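Local coordinates for beta-galactosidase (PDB 3OG2), which probably hydrolyses terminal non-reducing beta-D-galactose residues in beta-D-galactosides, as a member of glycoside hydrolase family 35, at residues 211-222 and 231-239; 406-417 and 445-455. One frame throughout, in Å; residues are numbered along the deposited sequence. Where two conformers were deposited one is given.

Interaction 1 of 2, residues 211-222 and 231-239; sequences PLINNDAFPGGT and SVDIYGHDG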
loop_
_atom_site.group_PDB
_atom_site.type_symbol
_atom_site.label_atom_id
_atom_site.label_comp_id
_atom_site.label_asym_id
_atom_site.label_seq_id
_atom_site.Cartn_x
_atom_site.Cartn_y
_atom_site.Cartn_z
ATOM N N PRO A 211 -16.529 0.009 -17.310
ATOM C CA PRO A 211 -17.022 1.277 -16.763
ATOM C C PRO A 211 -15.874 2.111 -16.188
ATOM O O PRO A 211 -14.920 1.593 -15.617
ATOM C CB PRO A 211 -17.966 0.859 -15.652
ATOM C CG PRO A 211 -18.409 -0.554 -16.079
ATOM C CD PRO A 211 -17.135 -1.156 -16.618
ATOM N N LEU A 212 -16.114 3.434 -16.319
ATOM C CA LEU A 212 -15.183 4.419 -15.738
ATOM C C LEU A 212 -15.726 4.885 -14.392
ATOM O O LEU A 212 -16.908 5.237 -14.288
ATOM C CB LEU A 212 -15.044 5.665 -16.646
ATOM C CG LEU A 212 -14.552 5.357 -18.051
ATOM C CD1 LEU A 212 -14.593 6.643 -18.882
ATOM C CD2 LEU A 212 -13.177 4.714 -17.972
ATOM N N ILE A 213 -14.874 4.881 -13.400
ATOM C CA ILE A 213 -15.228 5.306 -12.037
ATOM C C ILE A 213 -14.232 6.344 -11.618
ATOM O O ILE A 213 -13.028 6.251 -11.923
ATOM C CB ILE A 213 -15.203 4.089 -11.117
ATOM C CG1 ILE A 213 -15.773 4.410 -9.716
ATOM C CG2 ILE A 213 -13.823 3.440 -10.988
ATOM C CD1 ILE A 213 -16.143 3.155 -8.899
ATOM N N ASN A 214 -14.712 7.392 -10.938
ATOM C CA ASN A 214 -13.764 8.396 -10.460
ATOM C C ASN A 214 -13.636 8.325 -8.934
ATOM O O ASN A 214 -14.214 7.488 -8.277
ATOM C CB ASN A 214 -14.149 9.830 -10.928
ATOM C CG ASN A 214 -15.436 10.330 -10.316
ATOM O OD1 ASN A 214 -16.279 9.605 -9.768
ATOM N ND2 ASN A 214 -15.644 11.597 -10.541
ATOM N N ASN A 215 -12.785 9.232 -8.409
ATOM C CA ASN A 215 -12.501 9.228 -6.996
ATOM C C ASN A 215 -12.370 10.631 -6.473
ATOM O O ASN A 215 -11.305 11.111 -6.109
ATOM C CB ASN A 215 -11.247 8.380 -6.667
ATOM C CG ASN A 215 -9.936 8.941 -7.132
ATOM O OD1 ASN A 215 -9.864 9.535 -8.222
ATOM N ND2 ASN A 215 -8.894 8.763 -6.339
ATOM N N ASP A 216 -13.482 11.318 -6.414
ATOM C CA ASP A 216 -13.531 12.655 -5.845
ATOM C C ASP A 216 -12.954 12.634 -4.434
ATOM O O ASP A 216 -13.232 11.705 -3.663
ATOM C CB ASP A 216 -14.968 13.130 -5.888
ATOM C CG ASP A 216 -15.234 14.625 -6.059
ATOM O OD1 ASP A 216 -14.269 15.423 -6.032
ATOM O OD2 ASP A 216 -16.440 14.974 -6.168
ATOM N N ALA A 217 -12.132 13.631 -4.066
ATOM C CA ALA A 217 -11.507 13.613 -2.749
ATOM C C ALA A 217 -12.490 13.655 -1.603
ATOM O O ALA A 217 -12.216 13.200 -0.463
ATOM C CB ALA A 217 -10.502 14.737 -2.623
ATOM N N PHE A 218 -13.642 14.263 -1.877
ATOM C CA PHE A 218 -14.735 14.393 -0.928
ATOM C C PHE A 218 -15.988 14.341 -1.780
ATOM O O PHE A 218 -15.911 14.364 -3.026
ATOM C CB PHE A 218 -14.594 15.697 -0.112
ATOM C CG PHE A 218 -14.771 16.929 -0.986
ATOM C CD1 PHE A 218 -13.723 17.451 -1.720
ATOM C CD2 PHE A 218 -15.998 17.562 -1.080
ATOM C CE1 PHE A 218 -13.894 18.579 -2.540
ATOM C CE2 PHE A 218 -16.185 18.691 -1.886
ATOM C CZ PHE A 218 -15.123 19.190 -2.617
ATOM N N PRO A 219 -17.179 14.254 -1.190
ATOM C CA PRO A 219 -18.395 14.202 -2.009
ATOM C C PRO A 219 -18.749 15.575 -2.591
ATOM O O PRO A 219 -19.670 16.266 -2.155
ATOM C CB PRO A 219 -19.467 13.680 -1.037
ATOM C CG PRO A 219 -18.741 13.233 0.156
ATOM C CD PRO A 219 -17.481 14.040 0.233
ATOM N N GLY A 220 -17.986 16.035 -3.570
ATOM C CA GLY A 220 -18.180 17.325 -4.205
ATOM C C GLY A 220 -19.009 17.214 -5.473
ATOM O O GLY A 220 -19.323 18.261 -6.068
ATOM N N GLY A 221 -19.339 16.035 -5.957
ATOM C CA GLY A 221 -20.154 15.847 -7.156
ATOM C C GLY A 221 -19.369 15.950 -8.467
ATOM O O GLY A 221 -20.009 15.868 -9.543
ATOM N N THR A 222 -18.073 16.180 -8.448
ATOM C CA THR A 222 -17.358 16.408 -9.722
ATOM C C THR A 222 -17.331 15.157 -10.561
ATOM O O THR A 222 -16.924 14.094 -10.053
ATOM C CB THR A 222 -15.937 16.928 -9.414
ATOM O OG1 THR A 222 -16.091 18.182 -8.694
ATOM C CG2 THR A 222 -15.144 17.202 -10.669
ATOM N N SER A 231 -18.295 13.603 -17.574
ATOM C CA SER A 231 -18.827 12.694 -16.568
ATOM C C SER A 231 -18.380 11.262 -16.792
ATOM O O SER A 231 -18.280 10.755 -17.897
ATOM C CB SER A 231 -20.344 12.822 -16.540
ATOM O OG SER A 231 -20.972 12.474 -17.745
ATOM N N VAL A 232 -18.163 10.584 -15.662
ATOM C CA VAL A 232 -17.836 9.140 -15.705
ATOM C C VAL A 232 -19.093 8.315 -15.536
ATOM O O VAL A 232 -20.221 8.821 -15.445
ATOM C CB VAL A 232 -16.785 8.795 -14.637
ATOM C CG1 VAL A 232 -15.460 9.530 -14.924
ATOM C CG2 VAL A 232 -17.273 9.100 -13.226
ATOM N N ASP A 233 -18.926 6.982 -15.499
ATOM C CA ASP A 233 -20.068 6.088 -15.406
ATOM C C ASP A 233 -20.569 5.929 -13.973
ATOM O O ASP A 233 -21.763 5.873 -13.717
ATOM C CB ASP A 233 -19.692 4.733 -15.965
ATOM C CG ASP A 233 -19.363 4.821 -17.441
ATOM O OD1 ASP A 233 -20.149 5.475 -18.200
ATOM O OD2 ASP A 233 -18.410 4.176 -17.866
ATOM N N ILE A 234 -19.609 5.784 -13.044
ATOM C CA ILE A 234 -19.955 5.531 -11.644
ATOM C C ILE A 234 -19.224 6.595 -10.828
ATOM O O ILE A 234 -17.987 6.709 -10.912
ATOM C CB ILE A 234 -19.546 4.114 -11.181
ATOM C CG1 ILE A 234 -20.273 3.050 -12.008
ATOM C CG2 ILE A 234 -19.694 3.994 -9.683
ATOM C CD1 ILE A 234 -19.781 1.616 -11.738
ATOM N N TYR A 235 -19.954 7.378 -10.046
ATOM C CA TYR A 235 -19.339 8.395 -9.216
ATOM C C TYR A 235 -18.715 7.743 -7.979
ATOM O O TYR A 235 -19.441 7.046 -7.236
ATOM C CB TYR A 235 -20.415 9.418 -8.771
ATOM C CG TYR A 235 -19.829 10.454 -7.849
ATOM C CD1 TYR A 235 -18.998 11.481 -8.322
ATOM C CD2 TYR A 235 -20.111 10.391 -6.455
ATOM C CE1 TYR A 235 -18.437 12.445 -7.481
ATOM C CE2 TYR A 235 -19.542 11.372 -5.638
ATOM C CZ TYR A 235 -18.730 12.371 -6.140
ATOM O OH TYR A 235 -18.213 13.324 -5.275
ATOM N N GLY A 236 -17.447 7.969 -7.754
ATOM C CA GLY A 236 -16.755 7.458 -6.563
ATOM C C GLY A 236 -16.185 8.655 -5.769
ATOM O O GLY A 236 -15.904 9.696 -6.348
ATOM N N HIS A 237 -16.024 8.416 -4.461
ATOM C CA HIS A 237 -15.277 9.402 -3.695
ATOM C C HIS A 237 -14.464 8.688 -2.618
ATOM O O HIS A 237 -14.562 7.473 -2.439
ATOM C CB HIS A 237 -16.168 10.512 -3.111
ATOM C CG HIS A 237 -17.028 10.135 -1.947
ATOM N ND1 HIS A 237 -16.554 10.020 -0.655
ATOM C CD2 HIS A 237 -18.352 9.834 -1.921
ATOM C CE1 HIS A 237 -17.607 9.672 0.121
ATOM N NE2 HIS A 237 -18.705 9.544 -0.602
ATOM N N ASP A 238 -13.638 9.491 -1.960
ATOM C CA ASP A 238 -12.655 8.933 -1.012
ATOM C C ASP A 238 -12.939 9.391 0.406
ATOM O O ASP A 238 -13.806 10.261 0.621
ATOM C CB ASP A 238 -11.263 9.394 -1.432
ATOM C CG ASP A 238 -10.878 8.801 -2.782
ATOM O OD1 ASP A 238 -11.555 7.898 -3.317
ATOM O OD2 ASP A 238 -9.825 9.228 -3.364
ATOM N N GLY A 239 -12.254 8.805 1.367
ATOM C CA GLY A 239 -12.388 9.310 2.736
ATOM C C GLY A 239 -11.257 8.823 3.610
ATOM O O GLY A 239 -10.975 7.622 3.605
#

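Interaction 2 of 2, residues 406-417 and 445-455; sequences DFFVVRHANYSS and LTGRDSKIHVT. With NAG (2-acetamido-2-deoxy-beta-D-glucopyranose), chain D.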
loop_
_atom_site.group_PDB
_atom_site.type_symbol
_atom_site.label_atom_id
_atom_site.label_comp_id
_atom_site.label_asym_id
_atom_site.label_seq_id
_atom_site.Cartn_x
_atom_site.Cartn_y
_atom_site.Cartn_z
ATOM N N ASP A 406 -33.009 -7.829 6.878
ATOM C CA ASP A 406 -32.511 -6.543 7.349
ATOM C C ASP A 406 -31.174 -6.659 8.074
ATOM O O ASP A 406 -30.797 -7.726 8.570
ATOM C CB ASP A 406 -33.482 -5.956 8.365
ATOM C CG ASP A 406 -34.869 -5.753 7.822
ATOM O OD1 ASP A 406 -35.095 -5.622 6.598
ATOM O OD2 ASP A 406 -35.789 -5.709 8.724
ATOM N N PHE A 407 -30.505 -5.517 8.152
ATOM C CA PHE A 407 -29.203 -5.427 8.804
ATOM C C PHE A 407 -29.217 -4.231 9.723
ATOM O O PHE A 407 -29.853 -3.190 9.368
ATOM C CB PHE A 407 -28.077 -5.254 7.751
ATOM C CG PHE A 407 -27.971 -6.413 6.799
ATOM C CD1 PHE A 407 -28.855 -6.561 5.740
ATOM C CD2 PHE A 407 -26.981 -7.406 7.001
ATOM C CE1 PHE A 407 -28.834 -7.643 4.858
ATOM C CE2 PHE A 407 -26.924 -8.473 6.099
ATOM C CZ PHE A 407 -27.837 -8.616 5.071
ATOM N N PHE A 408 -28.586 -4.282 10.870
ATOM C CA PHE A 408 -28.606 -3.158 11.814
ATOM C C PHE A 408 -27.199 -2.938 12.316
ATOM O O PHE A 408 -26.617 -3.837 12.944
ATOM C CB PHE A 408 -29.526 -3.449 13.011
ATOM C CG PHE A 408 -30.942 -3.766 12.529
ATOM C CD1 PHE A 408 -31.296 -5.052 12.167
ATOM C CD2 PHE A 408 -31.844 -2.695 12.403
ATOM C CE1 PHE A 408 -32.548 -5.293 11.679
ATOM C CE2 PHE A 408 -33.127 -2.959 11.908
ATOM C CZ PHE A 408 -33.435 -4.246 11.516
ATOM N N VAL A 409 -26.644 -1.776 11.998
ATOM C CA VAL A 409 -25.284 -1.492 12.433
ATOM C C VAL A 409 -25.347 -0.722 13.749
ATOM O O VAL A 409 -25.923 0.389 13.816
ATOM C CB VAL A 409 -24.521 -0.691 11.345
ATOM C CG1 VAL A 409 -23.091 -0.416 11.867
ATOM C CG2 VAL A 409 -24.556 -1.450 10.035
ATOM N N VAL A 410 -24.764 -1.293 14.782
ATOM C CA VAL A 410 -24.813 -0.734 16.128
ATOM C C VAL A 410 -23.456 -0.177 16.511
ATOM O O VAL A 410 -22.428 -0.838 16.303
ATOM C CB VAL A 410 -25.219 -1.846 17.130
ATOM C CG1 VAL A 410 -25.355 -1.262 18.531
ATOM C CG2 VAL A 410 -26.485 -2.593 16.686
ATOM N N ARG A 411 -23.418 1.055 17.048
ATOM C CA ARG A 411 -22.174 1.637 17.531
ATOM C C ARG A 411 -22.486 2.392 18.815
ATOM O O ARG A 411 -23.649 2.689 19.136
ATOM C CB ARG A 411 -21.544 2.576 16.484
ATOM C CG ARG A 411 -22.425 3.765 16.134
ATOM C CD ARG A 411 -21.593 4.784 15.381
ATOM N NE ARG A 411 -22.300 5.917 14.822
ATOM C CZ ARG A 411 -22.568 7.005 15.548
ATOM N NH1 ARG A 411 -22.240 7.114 16.834
ATOM N NH2 ARG A 411 -23.192 8.017 14.923
ATOM N N HIS A 412 -21.434 2.749 19.547
ATOM C CA HIS A 412 -21.658 3.684 20.657
ATOM C C HIS A 412 -22.107 5.039 20.115
ATOM O O HIS A 412 -21.638 5.524 19.081
ATOM C CB HIS A 412 -20.357 3.875 21.444
ATOM C CG HIS A 412 -19.934 2.641 22.189
ATOM N ND1 HIS A 412 -20.465 2.284 23.398
ATOM C CD2 HIS A 412 -19.023 1.677 21.889
ATOM C CE1 HIS A 412 -19.915 1.161 23.836
ATOM N NE2 HIS A 412 -19.029 0.779 22.920
ATOM N N ALA A 413 -22.993 5.709 20.846
ATOM C CA ALA A 413 -23.465 7.015 20.413
ATOM C C ALA A 413 -22.343 8.034 20.277
ATOM O O ALA A 413 -22.322 8.825 19.338
ATOM C CB ALA A 413 -24.486 7.572 21.425
ATOM N N ASN A 414 -21.394 8.058 21.223
ATOM C CA ASN A 414 -20.101 8.682 21.050
ATOM C C ASN A 414 -19.221 7.628 20.382
ATOM O O ASN A 414 -18.810 6.677 21.016
ATOM C CB ASN A 414 -19.539 9.112 22.414
ATOM C CG ASN A 414 -18.122 9.638 22.239
ATOM O OD1 ASN A 414 -17.537 9.683 21.158
ATOM N ND2 ASN A 414 -17.505 9.991 23.368
ATOM N N TYR A 415 -18.946 7.802 19.096
ATOM C CA TYR A 415 -18.319 6.765 18.298
ATOM C C TYR A 415 -16.928 6.443 18.847
ATOM O O TYR A 415 -16.412 5.368 18.501
ATOM C CB TYR A 415 -18.246 7.136 16.798
ATOM C CG TYR A 415 -17.009 7.953 16.460
ATOM C CD1 TYR A 415 -16.949 9.326 16.698
ATOM C CD2 TYR A 415 -15.914 7.332 15.899
ATOM C CE1 TYR A 415 -15.855 10.092 16.411
ATOM C CE2 TYR A 415 -14.775 8.054 15.610
ATOM C CZ TYR A 415 -14.755 9.412 15.852
ATOM O OH TYR A 415 -13.616 10.091 15.542
ATOM N N SER A 416 -16.297 7.358 19.542
ATOM C CA SER A 416 -14.941 7.243 20.104
ATOM C C SER A 416 -14.928 6.427 21.383
ATOM O O SER A 416 -13.857 6.068 21.895
ATOM C CB SER A 416 -14.424 8.693 20.327
ATOM O OG SER A 416 -13.225 8.658 21.138
ATOM N N SER A 417 -16.101 6.195 21.967
ATOM C CA SER A 417 -16.187 5.700 23.326
ATOM C C SER A 417 -15.452 4.368 23.525
ATOM O O SER A 417 -15.591 3.423 22.738
ATOM C CB SER A 417 -17.650 5.464 23.702
ATOM O OG SER A 417 -17.674 4.952 25.059
ATOM N N LEU A 445 -21.811 -4.127 24.197
ATOM C CA LEU A 445 -20.972 -3.474 23.164
ATOM C C LEU A 445 -19.755 -2.944 23.923
ATOM O O LEU A 445 -19.901 -1.975 24.711
ATOM C CB LEU A 445 -21.743 -2.395 22.389
ATOM C CG LEU A 445 -20.930 -1.859 21.188
ATOM C CD1 LEU A 445 -20.895 -2.878 20.076
ATOM C CD2 LEU A 445 -21.528 -0.541 20.715
ATOM N N THR A 446 -18.590 -3.539 23.771
ATOM C CA THR A 446 -17.387 -3.097 24.499
ATOM C C THR A 446 -16.743 -1.927 23.783
ATOM O O THR A 446 -17.285 -1.429 22.750
ATOM C CB THR A 446 -16.410 -4.279 24.677
ATOM O OG1 THR A 446 -15.933 -4.723 23.397
ATOM C CG2 THR A 446 -17.125 -5.458 25.342
ATOM N N GLY A 447 -15.642 -1.404 24.279
ATOM C CA GLY A 447 -15.090 -0.173 23.764
ATOM C C GLY A 447 -14.660 -0.254 22.299
ATOM O O GLY A 447 -14.079 -1.257 21.873
ATOM N N ARG A 448 -14.959 0.813 21.570
ATOM C CA ARG A 448 -14.563 0.905 20.129
ATOM C C ARG A 448 -14.872 -0.364 19.375
ATOM O O ARG A 448 -14.072 -0.892 18.595
ATOM C CB ARG A 448 -13.092 1.316 20.024
ATOM C CG ARG A 448 -13.002 2.769 20.479
ATOM C CD ARG A 448 -11.605 3.334 20.363
ATOM N NE ARG A 448 -11.640 4.734 20.778
ATOM C CZ ARG A 448 -10.597 5.550 20.787
ATOM N NH1 ARG A 448 -9.408 5.125 20.382
ATOM N NH2 ARG A 448 -10.777 6.798 21.210
ATOM N N ASP A 449 -16.097 -0.834 19.578
ATOM C CA ASP A 449 -16.641 -1.958 18.798
ATOM C C ASP A 449 -17.904 -1.500 18.100
ATOM O O ASP A 449 -18.571 -0.547 18.523
ATOM C CB ASP A 449 -16.882 -3.174 19.698
ATOM C CG ASP A 449 -17.003 -4.435 18.883
ATOM O OD1 ASP A 449 -16.760 -4.485 17.635
ATOM O OD2 ASP A 449 -17.417 -5.492 19.446
ATOM N N SER A 450 -18.219 -2.187 17.026
ATOM C CA SER A 450 -19.495 -1.996 16.302
ATOM C C SER A 450 -19.928 -3.365 15.799
ATOM O O SER A 450 -19.099 -4.193 15.454
ATOM C CB SER A 450 -19.262 -1.030 15.149
ATOM O OG SER A 450 -20.430 -0.867 14.371
ATOM N N LYS A 451 -21.237 -3.605 15.781
ATOM C CA LYS A 451 -21.742 -4.911 15.385
ATOM C C LYS A 451 -22.784 -4.754 14.319
ATOM O O LYS A 451 -23.443 -3.727 14.296
ATOM C CB LYS A 451 -22.389 -5.639 16.573
ATOM C CG LYS A 451 -21.278 -5.939 17.600
ATOM C CD LYS A 451 -21.475 -7.219 18.361
ATOM C CE LYS A 451 -20.528 -7.198 19.559
ATOM N NZ LYS A 451 -19.253 -7.879 19.180
ATOM N N ILE A 452 -22.946 -5.779 13.511
ATOM C CA ILE A 452 -24.071 -5.888 12.605
ATOM C C ILE A 452 -24.959 -7.025 13.102
ATOM O O ILE A 452 -24.572 -8.183 13.173
ATOM C CB ILE A 452 -23.640 -6.109 11.147
ATOM C CG1 ILE A 452 -22.364 -5.310 10.865
ATOM C CG2 ILE A 452 -24.798 -5.806 10.199
ATOM C CD1 ILE A 452 -22.379 -4.375 9.670
ATOM N N HIS A 453 -26.199 -6.662 13.484
ATOM C CA HIS A 453 -27.231 -7.644 13.821
ATOM C C HIS A 453 -28.092 -7.844 12.581
ATOM O O HIS A 453 -28.196 -6.937 11.749
ATOM C CB HIS A 453 -28.083 -7.204 14.992
ATOM C CG HIS A 453 -27.303 -6.873 16.225
ATOM N ND1 HIS A 453 -26.188 -7.581 16.659
ATOM C CD2 HIS A 453 -27.482 -5.921 17.151
ATOM C CE1 HIS A 453 -25.728 -7.050 17.803
ATOM N NE2 HIS A 453 -26.503 -6.025 18.113
ATOM N N VAL A 454 -28.699 -9.022 12.425
ATOM C CA VAL A 454 -29.503 -9.287 11.241
ATOM C C VAL A 454 -30.866 -9.854 11.596
ATOM O O VAL A 454 -31.061 -10.476 12.636
ATOM C CB VAL A 454 -28.792 -10.285 10.280
ATOM C CG1 VAL A 454 -27.476 -9.708 9.751
ATOM C CG2 VAL A 454 -28.505 -11.617 10.943
ATOM N N THR A 455 -31.827 -9.626 10.695
ATOM C CA THR A 455 -33.113 -10.324 10.770
ATOM C C THR A 455 -33.444 -10.954 9.404
ATOM O O THR A 455 -33.051 -10.418 8.334
ATOM C CB THR A 455 -34.294 -9.473 11.282
ATOM O OG1 THR A 455 -34.583 -8.444 10.345
ATOM C CG2 THR A 455 -33.990 -8.806 12.634
HETATM C C1 NAG D . -16.063 10.154 23.406
HETATM C C2 NAG D . -15.937 11.387 24.288
HETATM C C3 NAG D . -14.474 11.655 24.600
HETATM C C4 NAG D . -13.594 10.447 24.944
HETATM C C5 NAG D . -13.888 9.235 24.036
HETATM C C6 NAG D . -13.283 7.924 24.519
HETATM C C7 NAG D . -17.722 13.047 23.791
HETATM C C8 NAG D . -18.147 14.050 22.747
HETATM N N2 NAG D . -16.484 12.578 23.663
HETATM O O3 NAG D . -14.339 12.756 25.468
HETATM O O4 NAG D . -12.262 10.846 24.730
HETATM O O5 NAG D . -15.294 9.121 23.980
HETATM O O6 NAG D . -13.946 7.512 25.726
HETATM O O7 NAG D . -18.367 13.040 24.851
HETATM O O HOH W 1 -18.832 2.193 18.549
#

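Interaction 1 of 2, residues 211-222 and 231-239
Ile213 and Ile234 form the apolar centre of this contact, the CD1 end of Ile213 lying 3.7 Å from the CG2 branch of Ile234. CG1 of Ile213 is anti to the backbone N (chi1 -171°), which carries its CD1 toward that branch. Leu212 and Val232 meet nearby through their CB atoms, and both side chains also pack on helix 193-205. The backbones run the same way here, and Leu212 O accepts from both Asp233 N and Ile234 N. Asp233 returns the bond through OD2, which takes Leu212 N at 2.9 Å almost straight (174°) on its anti side; Arg204 is its salt-bridge partner.

Further along, the Asn214 amide oxygen OD1 receives Gly236 N at 2.8 Å. Tyr235 reaches across with its hydroxyl, which donates to Asp216 OD2 at 2.6 Å, the ring nearly perpendicular to the carboxylate (89°). Thr222 N reaches the same oxygen from above the carboxylate plane. Pro219 CG sits over one face of the His237 ring, 3.8 Å from its centroid, a CH-pi contact.

At the polar edge Asn179 OD1 and Glu180 N hold the two ends of the Asn215 amide, whose ND2 adds a weak hydrogen bond to Asp238 OD2. Segment 231-239 lies between 211-222 and strand 275-280 in the TIM-barrel wall, where Asn215 and Asp238 adjoin Asn179 and Glu180, galactose-binding residues in another structure of this protein.

Interaction 2 of 2, residues 406-417 and 445-455
The His412 ring receives Leu445 CD2 over the centre of one face, the methyl standing 3.6 Å from the ring centroid. NE2 donates to Thr446 O at 2.8 Å, with that oxygen in the ring plane; this bond and the methyl over the face together restrict rotation of the imidazole.

Hydrogen-bonded pairs Asp406-Thr455, Phe408-His453 and Val410-Lys451 build the antiparallel ladder. On one face Phe407 and Val454 lie side by side, CG1 of the valine 3.6 Å from CD2 of the phenylalanine, and Val409 and Ile452 repeat the arrangement. On the opposite face, the CG2 branch of Val410 presses on His453 CD2 at 3.5 Å, and the CE1 corner of Phe408 meets the methyl of Thr455. Ser450 OG, anti to its own N (chi1 177°), donates to Val410 O from above the carbonyl plane.

Beyond the strands, Arg448 lies extended and grips Ser416 O side-on, through NE at 2.8 Å and NH2 at 3.2 Å, beside the sugar joined to Asn414 ND2. A water links His412 N to Asp449 O.

Backbone bonds thus hold the strands, whereas side-chain donors hold the ends to backbone carbonyls, and the bond to Thr446 O requires a proton on His412 NE2.

The two contacts show parallel and antiparallel backbone pairing within one chain. Interaction 1 belongs to the barrel of the family 35 domain, interaction 2 to domain 2 of the beta-galactosidase; their centres are 28 Å apart and their nearest atoms about 12 Å, so they do not touch. Interaction 1 borders residues that bind galactose in another structure of this protein: the side chain of Asp238 comes within about 3 Å of that of Glu180, and that of Asn215 within about 3 Å of that of Asn179. Interaction 2 lies away from that site and carries a glycan on Asn414. Val409 touches Ala313 of helix 301-313, so the sheet of interaction 2 packs on the family 35 domain.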